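Local coordinates for 23S rRNA (guanine(2535)-N(1))-methyltransferase (PDB 1O9G), which methylates N1 of guanosine 2535 in 23S ribosomal RNA, using S-adenosyl-L-methionine, and thereby confers resistance to the orthosomycin antibiotic avilamycin, at residues A[52-57]-A[168-173]. The protein carries 3 engineered substitutions. Numbering follows the deposited sequence.
Sequences PVTLWD and APDVVL
Asp170 reaches across to the start of strand 53-57 and takes the amide hydrogen of Thr54 on OD2, 2.9 Å from Thr54 N and almost straight at 176°. The anti lone pair of OD2 receives this bond. With CG anti to its own carbonyl carbon (chi1 -48°), the carboxylate lies beside its own backbone N, so that OD2, rather than the Pro169 carbonyl that regular parallel pairing would offer, meets Thr54 N. A water donates to the same OD2 and also hydrogen-bonds Thr54 OG1, closing a small polar cluster at this end. Thr54 O is gripped twice, by Asp170 N at 2.9 Å and by Val171 N at 3.3 Å, both in the carbonyl plane; the bond from Asp170 is the more bent. From here the strands pair in regular parallel fashion: Trp56 N gives its hydrogen to Val171 O (2.9 Å), and Leu173 N to Trp56 O (3.1 Å).

On the face of Leu55 and Val171, Leu55 CD1 meets Val171 CG1 at 3.7 Å and also touches Leu173 CB; helices 33-45 and 64-72 cover this side. From the opposite face, shared with Val172, projects Trp56, its CG anti to the backbone N (chi1 180°). Its CE3 corner lies 3.8 Å from Val172 CG2, the two side chains running alongside each other, and Pro169 CG closes in on the same carbon. Helix 160-164 packs over the indole, and NE1 is hydrogen-bonded to Ser83 OG on the neighbouring strand 77-84. At the far end Asp57 OD1 accepts from Cys59 N and is hydrogen-bonded to Thr174 OG1.

These are the adjacent central strands, first and fourth in chain order, of the Rossmann-like sheet of class I S-adenosylmethionine-dependent methyltransferases, with helices packed on both faces.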
ATOM      1  N   PRO A  52       7.838  11.417 -11.004  1.00 26.68           N
ATOM      2  CA  PRO A  52       7.217  10.098 -10.798  1.00 25.47           C
ATOM      3  C   PRO A  52       7.776   9.392  -9.564  1.00 20.96           C
ATOM      4  O   PRO A  52       9.012   9.316  -9.427  1.00 22.32           O
ATOM      5  CB  PRO A  52       7.588   9.336 -12.072  1.00 27.49           C
ATOM      6  CG  PRO A  52       7.832  10.397 -13.081  1.00 30.71           C
ATOM      7  CD  PRO A  52       8.461  11.531 -12.330  1.00 29.88           C
ATOM      8  N   VAL A  53       6.900   8.818  -8.726  1.00 18.66           N
ATOM      9  CA  VAL A  53       7.303   8.191  -7.469  1.00 15.45           C
ATOM     10  C   VAL A  53       7.384   6.663  -7.577  1.00 13.68           C
ATOM     11  O   VAL A  53       6.537   6.005  -8.207  1.00 13.93           O
ATOM     12  CB  VAL A  53       6.300   8.605  -6.362  1.00 15.72           C
ATOM     13  CG1 VAL A  53       6.220   7.660  -5.189  1.00 18.21           C
ATOM     14  CG2 VAL A  53       6.550  10.071  -5.947  1.00 16.58           C
ATOM     15  N   THR A  54       8.391   6.087  -6.917  1.00 12.16           N
ATOM     16  CA  THR A  54       8.455   4.678  -6.680  1.00 12.37           C
ATOM     17  C   THR A  54       7.938   4.424  -5.273  1.00 11.23           C
ATOM     18  O   THR A  54       8.449   4.994  -4.298  1.00 12.16           O
ATOM     19  CB  THR A  54       9.884   4.196  -6.837  1.00 12.21           C
ATOM     20  OG1 THR A  54      10.270   4.355  -8.219  1.00 15.18           O
ATOM     21  CG2 THR A  54       9.998   2.730  -6.466  1.00 12.62           C
ATOM     22  N   LEU A  55       6.893   3.612  -5.176  1.00 11.08           N
ATOM     23  CA  LEU A  55       6.215   3.296  -3.917  1.00 10.96           C
ATOM     24  C   LEU A  55       6.434   1.834  -3.539  1.00 10.38           C
ATOM     25  O   LEU A  55       6.229   0.951  -4.365  1.00 10.63           O
ATOM     26  CB  LEU A  55       4.734   3.553  -4.079  1.00 11.20           C
ATOM     27  CG  LEU A  55       3.748   3.121  -2.984  1.00 11.68           C
ATOM     28  CD1 LEU A  55       3.996   3.830  -1.734  1.00 12.91           C
ATOM     29  CD2 LEU A  55       2.301   3.259  -3.419  1.00 12.08           C
ATOM     30  N   TRP A  56       6.824   1.604  -2.276  1.00 10.33           N
ATOM     31  CA  TRP A  56       7.108   0.276  -1.757  1.00 10.18           C
ATOM     32  C   TRP A  56       6.220   0.014  -0.540  1.00  9.84           C
ATOM     33  O   TRP A  56       6.167   0.827   0.385  1.00 10.75           O
ATOM     34  CB  TRP A  56       8.565   0.226  -1.340  1.00 10.20           C
ATOM     35  CG  TRP A  56       9.115  -1.053  -0.775  1.00 11.37           C
ATOM     36  CD1 TRP A  56       8.617  -2.317  -0.879  1.00 11.46           C
ATOM     37  CD2 TRP A  56      10.362  -1.166  -0.077  1.00 11.86           C
ATOM     38  NE1 TRP A  56       9.474  -3.207  -0.277  1.00 12.75           N
ATOM     39  CE2 TRP A  56      10.542  -2.532   0.236  1.00 12.04           C
ATOM     40  CE3 TRP A  56      11.311  -0.243   0.371  1.00 13.17           C
ATOM     41  CZ2 TRP A  56      11.640  -2.999   0.936  1.00 13.31           C
ATOM     42  CZ3 TRP A  56      12.427  -0.720   1.082  1.00 12.62           C
ATOM     43  CH2 TRP A  56      12.573  -2.080   1.347  1.00 14.94           C
ATOM     44  N   ASP A  57       5.593  -1.169  -0.533  1.00 10.26           N
ATOM     45  CA  ASP A  57       4.922  -1.703   0.631  1.00 10.17           C
ATOM     46  C   ASP A  57       5.652  -2.979   1.040  1.00 10.32           C
ATOM     47  O   ASP A  57       5.500  -4.024   0.395  1.00 10.90           O
ATOM     48  CB  ASP A  57       3.464  -1.986   0.348  1.00  9.48           C
ATOM     49  CG  ASP A  57       2.705  -2.386   1.575  1.00 11.29           C
ATOM     50  OD1 ASP A  57       3.336  -2.785   2.595  1.00 12.52           O
ATOM     51  OD2 ASP A  57       1.459  -2.309   1.603  1.00 12.74           O
ATOM     52  N   ALA A 168      15.126   2.918  -6.127  1.00 20.94           N
ATOM     53  CA  ALA A 168      15.244   3.739  -4.923  1.00 19.61           C
ATOM     54  C   ALA A 168      13.866   4.296  -4.543  1.00 17.22           C
ATOM     55  O   ALA A 168      13.466   5.367  -5.022  1.00 17.41           O
ATOM     56  CB  ALA A 168      16.245   4.865  -5.153  1.00 22.59           C
ATOM     57  N   PRO A 169      13.090   3.587  -3.721  1.00 14.75           N
ATOM     58  CA  PRO A 169      11.750   4.081  -3.378  1.00 13.91           C
ATOM     59  C   PRO A 169      11.736   5.473  -2.752  1.00 12.66           C
ATOM     60  O   PRO A 169      12.542   5.756  -1.884  1.00 14.09           O
ATOM     61  CB  PRO A 169      11.243   3.036  -2.416  1.00 13.18           C
ATOM     62  CG  PRO A 169      11.956   1.829  -2.802  1.00 15.06           C
ATOM     63  CD  PRO A 169      13.332   2.260  -3.146  1.00 14.71           C
ATOM     64  N   ASP A 170      10.798   6.297  -3.203  1.00 12.50           N
ATOM     65  CA  ASP A 170      10.580   7.609  -2.613  1.00 12.62           C
ATOM     66  C   ASP A 170       9.601   7.576  -1.446  1.00 12.12           C
ATOM     67  O   ASP A 170       9.642   8.442  -0.607  1.00 13.18           O
ATOM     68  CB  ASP A 170      10.063   8.573  -3.675  1.00 12.72           C
ATOM     69  CG  ASP A 170      10.879   8.515  -4.951  1.00 13.55           C
ATOM     70  OD1 ASP A 170      12.017   9.028  -4.948  1.00 15.69           O
ATOM     71  OD2 ASP A 170      10.493   7.900  -5.964  1.00 15.05           O
ATOM     72  N   VAL A 171       8.680   6.616  -1.457  1.00 11.55           N
ATOM     73  CA  VAL A 171       7.660   6.476  -0.437  1.00 11.86           C
ATOM     74  C   VAL A 171       7.555   5.011  -0.070  1.00 10.88           C
ATOM     75  O   VAL A 171       7.476   4.152  -0.953  1.00 11.23           O
ATOM     76  CB  VAL A 171       6.281   7.011  -0.908  1.00 12.22           C
ATOM     77  CG1 VAL A 171       5.208   6.824   0.167  1.00 12.21           C
ATOM     78  CG2 VAL A 171       6.378   8.498  -1.310  1.00 11.92           C
ATOM     79  N   VAL A 172       7.570   4.753   1.227  1.00 11.29           N
ATOM     80  CA  VAL A 172       7.128   3.490   1.796  1.00 12.23           C
ATOM     81  C   VAL A 172       5.791   3.781   2.476  1.00 13.13           C
ATOM     82  O   VAL A 172       5.649   4.756   3.196  1.00 13.43           O
ATOM     83  CB  VAL A 172       8.120   2.975   2.816  1.00 14.18           C
ATOM     84  CG1 VAL A 172       7.478   1.839   3.667  1.00 14.60           C
ATOM     85  CG2 VAL A 172       9.385   2.539   2.137  1.00 16.90           C
ATOM     86  N   LEU A 173       4.813   2.914   2.250  1.00 12.35           N
ATOM     87  CA  LEU A 173       3.507   3.069   2.894  1.00 12.66           C
ATOM     88  C   LEU A 173       3.039   1.670   3.228  1.00 12.82           C
ATOM     89  O   LEU A 173       2.910   0.831   2.353  1.00 14.04           O
ATOM     90  CB  LEU A 173       2.530   3.828   2.001  1.00 13.23           C
ATOM     91  CG  LEU A 173       1.227   4.335   2.612  1.00 15.00           C
ATOM     92  CD1 LEU A 173       0.638   5.456   1.751  1.00 16.71           C
ATOM     93  CD2 LEU A 173       0.200   3.247   2.796  1.00 15.55           C
TER
HETATM   94  O   HOH W   1      11.408   6.915  -8.251  1.00 22.59           O